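Local coordinates for protein peptidoglycan D,D-transpeptidase FtsI (Yersinia pestis, PDB 6SYN) that probably cross-links peptidoglycan strands as a class B penicillin-binding transpeptidase and is covalently trapped by penicillin-type antibiotics, at residues 114-126 / 179-191. Sequence-based numbering, arbitrary orientation.
Sequences YPAGQVMAHIIGV and LSVDERLQALVYR. With ACT (acetate ion), chain C.
Q186, on the first turns of helix 183-199, donates from NE2 to the backbone O of V119, a nearly straight bond (170°) of 3.1 Å between NE2 and O. The acceptor lies close to the plane of the Q186 amide, and the same NE2 also serves M220 O. A glutamine suits this buried place because one amide nitrogen can satisfy two main-chain carbonyls. Its chain leaves the helix with CG opposite the backbone N (chi1 -175°), then bends at chi2, which turns the amide onto V119 O. A second bond runs from Q118 NE2 to Y190 OH, 2.6 Å apart; the amide comes to the edge of the ring, the two planes 71° apart. One face of that ring carries V119, whose CA stands 4.3 Å from the centroid in a CH-pi contact, so the tyrosine serves both by hydroxyl and by face. V119, branched at CB, packs its CG1 methyl on Q186 CG at 3.7 Å.

Toward the N-terminal end of segment 179-191 the packing is apolar. The flexible, bent M120 lays SD 3.6 Å from Q186 CG and meets V181 tip to tip through CE. I123 CD1 likewise meets V181 CG2 end to end at 3.7 Å, while I124 CD1 touches L179 CD1. Small A116, at the turn, fits beside the E183 carboxylate.

The contact joins the turn 116-120 and the short helix 121-124 that follows it, in the N-terminal module, to helix 183-199, which packs on the transpeptidase sheet, far from the penicillin pocket. Strand 26-38 backs M120 and I124 through L27, strand 217-223 lies against I123 and Q186, and helix 492-505 packs on L188 and V189.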
# COMPACT_ATOMS: atom_id res chain seq x y z
N TYR A 114 0.29 -20.68 -1.89
CA TYR A 114 0.47 -19.44 -1.09
C TYR A 114 -0.19 -19.63 0.28
O TYR A 114 -1.39 -19.41 0.42
CB TYR A 114 -0.09 -18.24 -1.85
CG TYR A 114 0.48 -18.11 -3.24
CD1 TYR A 114 1.74 -17.56 -3.45
CD2 TYR A 114 -0.22 -18.57 -4.35
CE1 TYR A 114 2.28 -17.45 -4.72
CE2 TYR A 114 0.31 -18.47 -5.63
CZ TYR A 114 1.56 -17.91 -5.81
OH TYR A 114 2.10 -17.82 -7.06
N PRO A 115 0.58 -20.03 1.33
CA PRO A 115 0.02 -20.27 2.66
C PRO A 115 -0.49 -19.02 3.40
O PRO A 115 -1.23 -19.20 4.34
CB PRO A 115 1.20 -20.88 3.45
CG PRO A 115 2.15 -21.35 2.38
CD PRO A 115 2.02 -20.31 1.29
N ALA A 116 -0.09 -17.81 2.98
CA ALA A 116 -0.56 -16.53 3.56
C ALA A 116 -1.79 -16.02 2.80
O ALA A 116 -2.46 -15.10 3.31
CB ALA A 116 0.56 -15.52 3.58
N GLY A 117 -2.07 -16.59 1.61
CA GLY A 117 -3.31 -16.40 0.84
C GLY A 117 -3.47 -14.99 0.29
O GLY A 117 -2.53 -14.49 -0.37
N GLN A 118 -4.63 -14.36 0.55
CA GLN A 118 -5.04 -13.04 0.00
C GLN A 118 -4.23 -11.92 0.68
O GLN A 118 -4.18 -10.81 0.10
CB GLN A 118 -6.55 -12.86 0.15
CG GLN A 118 -6.99 -12.12 1.42
CD GLN A 118 -8.36 -12.51 1.92
OE1 GLN A 118 -8.62 -13.67 2.20
NE2 GLN A 118 -9.24 -11.53 2.06
N VAL A 119 -3.61 -12.20 1.83
CA VAL A 119 -2.90 -11.23 2.72
C VAL A 119 -1.63 -10.71 2.03
O VAL A 119 -1.44 -9.48 2.01
CB VAL A 119 -2.61 -11.86 4.10
CG1 VAL A 119 -1.82 -10.93 5.02
CG2 VAL A 119 -3.89 -12.31 4.80
N MET A 120 -0.78 -11.60 1.51
CA MET A 120 0.48 -11.23 0.79
C MET A 120 0.22 -11.10 -0.71
O MET A 120 1.17 -10.73 -1.43
CB MET A 120 1.58 -12.30 0.97
CG MET A 120 2.02 -12.56 2.41
SD MET A 120 3.24 -11.41 3.11
CE MET A 120 4.19 -10.93 1.67
N ALA A 121 -0.99 -11.41 -1.19
CA ALA A 121 -1.28 -11.67 -2.62
C ALA A 121 -0.59 -10.64 -3.51
O ALA A 121 0.10 -11.03 -4.46
CB ALA A 121 -2.77 -11.69 -2.86
N HIS A 122 -0.75 -9.35 -3.20
CA HIS A 122 -0.26 -8.22 -4.03
C HIS A 122 1.27 -8.21 -4.07
O HIS A 122 1.82 -7.98 -5.17
CB HIS A 122 -0.88 -6.91 -3.55
CG HIS A 122 -2.34 -6.82 -3.86
ND1 HIS A 122 -2.81 -6.59 -5.15
CD2 HIS A 122 -3.43 -6.95 -3.07
CE1 HIS A 122 -4.12 -6.57 -5.13
NE2 HIS A 122 -4.53 -6.79 -3.87
N ILE A 123 1.94 -8.48 -2.94
CA ILE A 123 3.43 -8.51 -2.82
C ILE A 123 4.00 -9.68 -3.62
O ILE A 123 4.94 -9.47 -4.41
CB ILE A 123 3.86 -8.62 -1.34
CG1 ILE A 123 3.31 -7.47 -0.49
CG2 ILE A 123 5.38 -8.73 -1.23
CD1 ILE A 123 3.96 -7.31 0.86
N ILE A 124 3.49 -10.88 -3.38
CA ILE A 124 4.00 -12.16 -3.94
C ILE A 124 3.57 -12.25 -5.40
O ILE A 124 4.44 -12.44 -6.27
CB ILE A 124 3.49 -13.37 -3.13
CG1 ILE A 124 3.78 -13.23 -1.63
CG2 ILE A 124 4.06 -14.66 -3.70
CD1 ILE A 124 5.24 -13.28 -1.26
N GLY A 125 2.27 -12.12 -5.65
CA GLY A 125 1.64 -12.31 -6.97
C GLY A 125 1.36 -13.77 -7.23
O GLY A 125 1.24 -14.53 -6.26
N VAL A 126 1.24 -14.15 -8.51
CA VAL A 126 0.92 -15.54 -8.94
C VAL A 126 1.73 -15.88 -10.19
O VAL A 126 2.51 -15.03 -10.65
CB VAL A 126 -0.59 -15.71 -9.18
CG1 VAL A 126 -1.35 -15.85 -7.87
CG2 VAL A 126 -1.15 -14.56 -10.00
N LEU A 179 12.23 -12.27 1.76
CA LEU A 179 11.64 -10.91 1.68
C LEU A 179 11.96 -10.13 2.96
O LEU A 179 12.32 -10.77 3.98
CB LEU A 179 10.13 -10.99 1.45
CG LEU A 179 9.66 -11.60 0.13
CD1 LEU A 179 8.15 -11.47 -0.00
CD2 LEU A 179 10.34 -10.97 -1.08
N SER A 180 11.83 -8.81 2.90
CA SER A 180 11.98 -7.86 4.03
C SER A 180 10.70 -7.84 4.88
O SER A 180 10.76 -7.38 6.03
CB SER A 180 12.30 -6.49 3.51
OG SER A 180 11.16 -5.92 2.89
N VAL A 181 9.58 -8.32 4.32
CA VAL A 181 8.21 -8.27 4.93
C VAL A 181 8.14 -9.25 6.12
O VAL A 181 8.91 -10.23 6.13
CB VAL A 181 7.15 -8.58 3.86
CG1 VAL A 181 5.78 -8.87 4.43
CG2 VAL A 181 7.08 -7.45 2.84
N ASP A 182 7.26 -8.98 7.09
CA ASP A 182 6.98 -9.88 8.25
C ASP A 182 5.52 -10.33 8.12
O ASP A 182 4.65 -9.45 7.98
CB ASP A 182 7.30 -9.17 9.57
CG ASP A 182 7.16 -10.04 10.81
OD1 ASP A 182 6.32 -10.96 10.80
OD2 ASP A 182 7.90 -9.80 11.79
N GLU A 183 5.27 -11.65 8.14
CA GLU A 183 3.92 -12.25 7.89
C GLU A 183 2.95 -11.82 9.00
O GLU A 183 1.80 -11.49 8.65
CB GLU A 183 4.01 -13.78 7.75
CG GLU A 183 2.73 -14.52 8.15
CD GLU A 183 1.51 -14.22 7.29
OE1 GLU A 183 1.70 -13.73 6.17
OE2 GLU A 183 0.37 -14.48 7.75
N ARG A 184 3.39 -11.84 10.26
CA ARG A 184 2.59 -11.41 11.44
C ARG A 184 2.12 -9.97 11.24
O ARG A 184 0.95 -9.68 11.57
CB ARG A 184 3.41 -11.47 12.73
CG ARG A 184 3.79 -12.86 13.22
CD ARG A 184 4.77 -12.80 14.38
NE ARG A 184 5.94 -12.01 14.02
CZ ARG A 184 6.78 -11.41 14.87
NH1 ARG A 184 6.61 -11.50 16.18
NH2 ARG A 184 7.80 -10.72 14.40
N LEU A 185 3.01 -9.09 10.75
CA LEU A 185 2.75 -7.64 10.61
C LEU A 185 1.93 -7.38 9.34
O LEU A 185 1.07 -6.49 9.38
CB LEU A 185 4.08 -6.87 10.59
CG LEU A 185 4.99 -7.02 11.82
CD1 LEU A 185 6.11 -5.99 11.77
CD2 LEU A 185 4.22 -6.88 13.13
N GLN A 186 2.16 -8.14 8.27
CA GLN A 186 1.32 -8.09 7.04
C GLN A 186 -0.11 -8.52 7.39
O GLN A 186 -1.06 -7.86 6.93
CB GLN A 186 1.92 -8.95 5.92
CG GLN A 186 1.16 -8.85 4.60
CD GLN A 186 1.42 -7.56 3.86
OE1 GLN A 186 2.21 -6.72 4.29
NE2 GLN A 186 0.76 -7.40 2.73
N ALA A 187 -0.24 -9.58 8.20
CA ALA A 187 -1.53 -10.13 8.68
C ALA A 187 -2.27 -9.04 9.48
O ALA A 187 -3.46 -8.82 9.19
CB ALA A 187 -1.30 -11.37 9.51
N LEU A 188 -1.57 -8.38 10.41
CA LEU A 188 -2.14 -7.29 11.24
C LEU A 188 -2.51 -6.10 10.35
O LEU A 188 -3.64 -5.61 10.46
CB LEU A 188 -1.13 -6.84 12.30
CG LEU A 188 -1.53 -5.55 13.02
CD1 LEU A 188 -2.84 -5.74 13.76
CD2 LEU A 188 -0.44 -5.08 13.96
N VAL A 189 -1.56 -5.64 9.54
CA VAL A 189 -1.78 -4.49 8.62
C VAL A 189 -3.00 -4.79 7.74
O VAL A 189 -3.98 -4.04 7.83
CB VAL A 189 -0.52 -4.18 7.79
CG1 VAL A 189 -0.84 -3.27 6.61
CG2 VAL A 189 0.57 -3.56 8.64
N TYR A 190 -2.95 -5.86 6.94
CA TYR A 190 -4.00 -6.17 5.93
C TYR A 190 -5.36 -6.31 6.62
O TYR A 190 -6.36 -5.83 6.05
CB TYR A 190 -3.67 -7.44 5.14
CG TYR A 190 -4.84 -7.91 4.31
CD1 TYR A 190 -5.09 -7.37 3.06
CD2 TYR A 190 -5.72 -8.86 4.80
CE1 TYR A 190 -6.18 -7.78 2.31
CE2 TYR A 190 -6.81 -9.28 4.06
CZ TYR A 190 -7.04 -8.74 2.81
OH TYR A 190 -8.11 -9.16 2.08
N ARG A 191 -5.42 -6.96 7.78
CA ARG A 191 -6.69 -7.28 8.48
C ARG A 191 -7.38 -5.98 8.93
O ARG A 191 -8.62 -5.90 8.82
CB ARG A 191 -6.42 -8.22 9.66
CG ARG A 191 -7.53 -8.28 10.70
CD ARG A 191 -7.30 -9.44 11.66
NE ARG A 191 -6.14 -9.31 12.54
CZ ARG A 191 -4.90 -9.77 12.29
NH1 ARG A 191 -3.95 -9.61 13.21
NH2 ARG A 191 -4.59 -10.36 11.15
C ACT C . 9.87 -10.67 17.68
O ACT C . 9.05 -9.75 17.52
OXT ACT C . 11.04 -10.65 17.24
CH3 ACT C . 9.41 -11.92 18.46